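Local coordinates for protein geranyltranstransferase (Roseobacter denitrificans, PDB 4LLS) that probably condenses isopentenyl diphosphate with allylic diphosphates such as farnesyl diphosphate, a metal-dependent step in making longer isoprenoid chains, at residues S151-L162 and W207-Q217. Sequence-based numbering, arbitrary orientation.
Sequences SAEVRADLALSL and WSAQAGARLAQ
Trp-207 shares its indole N-H between the hydroxyl of Ser-161 and the backbone carbonyl of Leu-158. Ser-161 OG, 3.0 Å from Trp-207 NE1, lies tilted out of the indole plane; Leu-158 O, 3.3 Å from NE1, lies near it and accepts on a carbonyl lone pair. Neither bond is straight (131° and 144° at the hydrogen), as expected of a bifurcated donor. Leu-158 O is gripped twice, since it also takes the helical N-H of Leu-162. Over one indole face sits Leu-162 CD1, a CH-pi contact 3.9 Å from the centroid of the five-membered ring, while Leu-158 CD2 packs against CZ2. With an alanine here, Ser-161 OG and Leu-158 O would probably both lose the indole donor, and a gap would open beside Leu-158 and Leu-162.

Further along, Arg-214 lays its guanidinium over Ser-161, CB centred on one face at 3.6 Å from CZ; Gln-210 OE1 lies over the opposite face. Asp-157 OD2 stays 4.0 Å from Arg-214 NE, too far for a salt bridge, and a water joins the two instead. Leu-215 CD2 rests on both Leu-158 CD1 and Val-154 CG1. That CG1 lies anti to the backbone N, which puts Val-154 CG2 anti to the carbonyl carbon and against Gln-217 CG at 3.6 Å, where a Schellman motif ends helix 190-215.

Helices 65-76 and 81-102 also touch Trp-207. The two helical segments, nearly antiparallel at 161°, belong to the mainly helical prenyltransferase fold and are joined by a buried indole anchor at one end and a water-mediated charge pair along the partly exposed side.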
loop_
_atom_site.group_PDB
_atom_site.type_symbol
_atom_site.label_atom_id
_atom_site.label_comp_id
_atom_site.label_asym_id
_atom_site.label_seq_id
_atom_site.Cartn_x
_atom_site.Cartn_y
_atom_site.Cartn_z
ATOM N N SER A 151 2.951 21.224 8.920
ATOM C CA SER A 151 2.325 21.624 7.686
ATOM C C SER A 151 1.575 20.496 7.012
ATOM O O SER A 151 2.177 19.526 6.572
ATOM C CB SER A 151 3.362 22.158 6.711
ATOM O OG SER A 151 2.857 22.416 5.419
ATOM N N ALA A 152 0.275 20.661 6.840
ATOM C CA ALA A 152 -0.492 19.712 6.048
ATOM C C ALA A 152 -0.085 19.660 4.595
ATOM O O ALA A 152 -0.202 18.616 3.940
ATOM C CB ALA A 152 -1.982 20.001 6.201
ATOM N N GLU A 153 0.342 20.784 4.033
ATOM C CA GLU A 153 0.830 20.804 2.683
ATOM C C GLU A 153 2.062 19.890 2.545
ATOM O O GLU A 153 2.110 19.111 1.604
ATOM C CB GLU A 153 1.200 22.210 2.212
ATOM C CG GLU A 153 1.174 22.288 0.681
ATOM C CD GLU A 153 -0.234 22.397 0.094
ATOM O OE1 GLU A 153 -0.533 21.701 -0.908
ATOM O OE2 GLU A 153 -1.032 23.228 0.585
ATOM N N VAL A 154 2.929 19.903 3.537
ATOM C CA VAL A 154 4.117 19.032 3.529
ATOM C C VAL A 154 3.657 17.582 3.612
ATOM O O VAL A 154 4.114 16.755 2.800
ATOM C CB VAL A 154 5.063 19.376 4.693
ATOM C CG1 VAL A 154 6.084 18.261 4.916
ATOM C CG2 VAL A 154 5.773 20.698 4.425
ATOM N N ARG A 155 2.729 17.268 4.508
ATOM C CA ARG A 155 2.282 15.863 4.661
ATOM C C ARG A 155 1.617 15.350 3.388
ATOM O O ARG A 155 1.863 14.229 2.934
ATOM C CB ARG A 155 1.374 15.651 5.859
ATOM C CG ARG A 155 2.055 16.069 7.146
ATOM C CD ARG A 155 1.464 15.443 8.379
ATOM N NE ARG A 155 0.023 15.602 8.497
ATOM C CZ ARG A 155 -0.577 16.746 8.823
ATOM N NH1 ARG A 155 0.125 17.835 9.181
ATOM N NH2 ARG A 155 -1.884 16.756 8.961
ATOM N N ALA A 156 0.729 16.130 2.820
ATOM C CA ALA A 156 0.056 15.707 1.600
ATOM C C ALA A 156 1.047 15.504 0.467
ATOM O O ALA A 156 0.918 14.529 -0.287
ATOM C CB ALA A 156 -0.957 16.761 1.204
ATOM N N ASP A 157 2.058 16.370 0.366
ATOM C CA ASP A 157 3.056 16.274 -0.666
ATOM C C ASP A 157 3.978 15.078 -0.445
ATOM O O ASP A 157 4.398 14.447 -1.426
ATOM C CB ASP A 157 3.881 17.537 -0.773
ATOM C CG ASP A 157 4.795 17.516 -1.988
ATOM O OD1 ASP A 157 4.265 17.433 -3.119
ATOM O OD2 ASP A 157 6.015 17.501 -1.783
ATOM N N LEU A 158 4.327 14.808 0.810
ATOM C CA LEU A 158 5.106 13.590 1.144
ATOM C C LEU A 158 4.345 12.360 0.673
ATOM O O LEU A 158 4.947 11.425 0.121
ATOM C CB LEU A 158 5.387 13.478 2.616
ATOM C CG LEU A 158 6.458 14.437 3.172
ATOM C CD1 LEU A 158 6.388 14.363 4.685
ATOM C CD2 LEU A 158 7.839 14.165 2.641
ATOM N N ALA A 159 3.053 12.308 0.943
ATOM C CA ALA A 159 2.261 11.111 0.578
ATOM C C ALA A 159 2.112 11.002 -0.941
ATOM O O ALA A 159 2.245 9.919 -1.496
ATOM C CB ALA A 159 0.892 11.129 1.213
ATOM N N LEU A 160 1.823 12.108 -1.636
ATOM C CA LEU A 160 1.688 12.079 -3.070
ATOM C C LEU A 160 2.996 11.612 -3.714
ATOM O O LEU A 160 2.986 10.748 -4.598
ATOM C CB LEU A 160 1.251 13.457 -3.606
ATOM C CG LEU A 160 1.018 13.541 -5.102
ATOM C CD1 LEU A 160 -0.022 12.562 -5.624
ATOM C CD2 LEU A 160 0.646 14.973 -5.465
ATOM N N SER A 161 4.116 12.226 -3.339
ATOM C CA SER A 161 5.401 11.810 -3.840
ATOM C C SER A 161 5.723 10.332 -3.525
ATOM O O SER A 161 6.349 9.647 -4.334
ATOM C CB SER A 161 6.515 12.796 -3.396
ATOM O OG SER A 161 6.672 12.815 -2.019
ATOM N N LEU A 162 5.338 9.869 -2.342
ATOM C CA LEU A 162 5.636 8.473 -1.952
ATOM C C LEU A 162 4.837 7.543 -2.874
ATOM O O LEU A 162 5.321 6.523 -3.313
ATOM C CB LEU A 162 5.288 8.274 -0.481
ATOM C CG LEU A 162 5.562 6.882 0.052
ATOM C CD1 LEU A 162 7.035 6.537 -0.075
ATOM C CD2 LEU A 162 5.063 6.730 1.485
ATOM N N TRP A 207 13.198 9.177 -2.940
ATOM C CA TRP A 207 12.213 9.723 -2.013
ATOM C C TRP A 207 12.872 9.982 -0.672
ATOM O O TRP A 207 12.670 11.023 -0.064
ATOM C CB TRP A 207 11.027 8.776 -1.869
ATOM C CG TRP A 207 9.865 9.366 -1.103
ATOM C CD1 TRP A 207 8.851 10.131 -1.632
ATOM C CD2 TRP A 207 9.686 9.418 0.325
ATOM N NE1 TRP A 207 8.004 10.544 -0.643
ATOM C CE2 TRP A 207 8.510 10.181 0.564
ATOM C CE3 TRP A 207 10.407 8.952 1.415
ATOM C CZ2 TRP A 207 7.998 10.362 1.840
ATOM C CZ3 TRP A 207 9.915 9.151 2.687
ATOM C CH2 TRP A 207 8.718 9.853 2.894
ATOM N N SER A 208 13.681 9.044 -0.211
ATOM C CA SER A 208 14.320 9.162 1.088
ATOM C C SER A 208 15.252 10.362 1.162
ATOM O O SER A 208 15.245 11.110 2.156
ATOM C CB SER A 208 15.116 7.907 1.385
ATOM O OG SER A 208 14.315 6.746 1.390
ATOM N N ALA A 209 16.057 10.552 0.126
ATOM C CA ALA A 209 17.018 11.664 0.143
ATOM C C ALA A 209 16.335 13.002 -0.042
ATOM O O ALA A 209 16.788 14.008 0.538
ATOM C CB ALA A 209 18.088 11.469 -0.874
ATOM N N GLN A 210 15.241 13.045 -0.775
ATOM C CA GLN A 210 14.551 14.301 -0.986
ATOM C C GLN A 210 13.718 14.662 0.221
ATOM O O GLN A 210 13.269 15.805 0.308
ATOM C CB GLN A 210 13.675 14.258 -2.233
ATOM C CG GLN A 210 14.495 14.224 -3.499
ATOM C CD GLN A 210 13.643 14.255 -4.745
ATOM O OE1 GLN A 210 13.123 15.300 -5.149
ATOM N NE2 GLN A 210 13.379 13.093 -5.275
ATOM N N ALA A 211 13.435 13.710 1.111
ATOM C CA ALA A 211 12.505 13.939 2.211
ATOM C C ALA A 211 12.866 15.130 3.080
ATOM O O ALA A 211 12.005 15.908 3.437
ATOM C CB ALA A 211 12.347 12.697 3.073
ATOM N N GLY A 212 14.139 15.284 3.411
ATOM C CA GLY A 212 14.516 16.391 4.297
ATOM C C GLY A 212 14.220 17.729 3.666
ATOM O O GLY A 212 13.766 18.663 4.355
ATOM N N ALA A 213 14.459 17.852 2.363
ATOM C CA ALA A 213 14.155 19.079 1.677
ATOM C C ALA A 213 12.640 19.268 1.619
ATOM O O ALA A 213 12.145 20.385 1.855
ATOM C CB ALA A 213 14.778 19.089 0.299
ATOM N N ARG A 214 11.898 18.221 1.277
ATOM C CA ARG A 214 10.452 18.348 1.239
ATOM C C ARG A 214 9.881 18.774 2.601
ATOM O O ARG A 214 8.989 19.634 2.686
ATOM C CB ARG A 214 9.834 17.047 0.740
ATOM C CG ARG A 214 10.019 16.834 -0.741
ATOM C CD ARG A 214 9.281 15.600 -1.221
ATOM N NE ARG A 214 9.338 15.453 -2.677
ATOM C CZ ARG A 214 9.736 14.377 -3.339
ATOM N NH1 ARG A 214 10.111 13.280 -2.702
ATOM N NH2 ARG A 214 9.697 14.378 -4.669
ATOM N N LEU A 215 10.403 18.235 3.687
ATOM C CA LEU A 215 9.953 18.563 5.032
ATOM C C LEU A 215 10.176 20.052 5.331
ATOM O O LEU A 215 9.410 20.643 6.083
ATOM C CB LEU A 215 10.669 17.728 6.074
ATOM C CG LEU A 215 10.220 16.250 6.089
ATOM C CD1 LEU A 215 11.177 15.382 6.875
ATOM C CD2 LEU A 215 8.850 16.149 6.718
ATOM N N ALA A 216 11.189 20.626 4.705
ATOM C CA ALA A 216 11.533 22.037 4.959
ATOM C C ALA A 216 11.004 22.953 3.862
ATOM O O ALA A 216 11.324 24.137 3.826
ATOM C CB ALA A 216 13.047 22.183 5.103
ATOM N N GLN A 217 10.216 22.410 2.938
ATOM C CA GLN A 217 9.665 23.169 1.820
ATOM C C GLN A 217 10.809 23.857 1.059
ATOM O O GLN A 217 10.714 25.035 0.678
ATOM C CB GLN A 217 8.620 24.193 2.343
ATOM C CG GLN A 217 7.465 23.550 3.138
ATOM C CD GLN A 217 6.630 24.551 3.943
ATOM O OE1 GLN A 217 6.698 24.620 5.175
ATOM N NE2 GLN A 217 5.879 25.348 3.237
HETATM O O HOH W 1 7.636 17.387 -3.769
#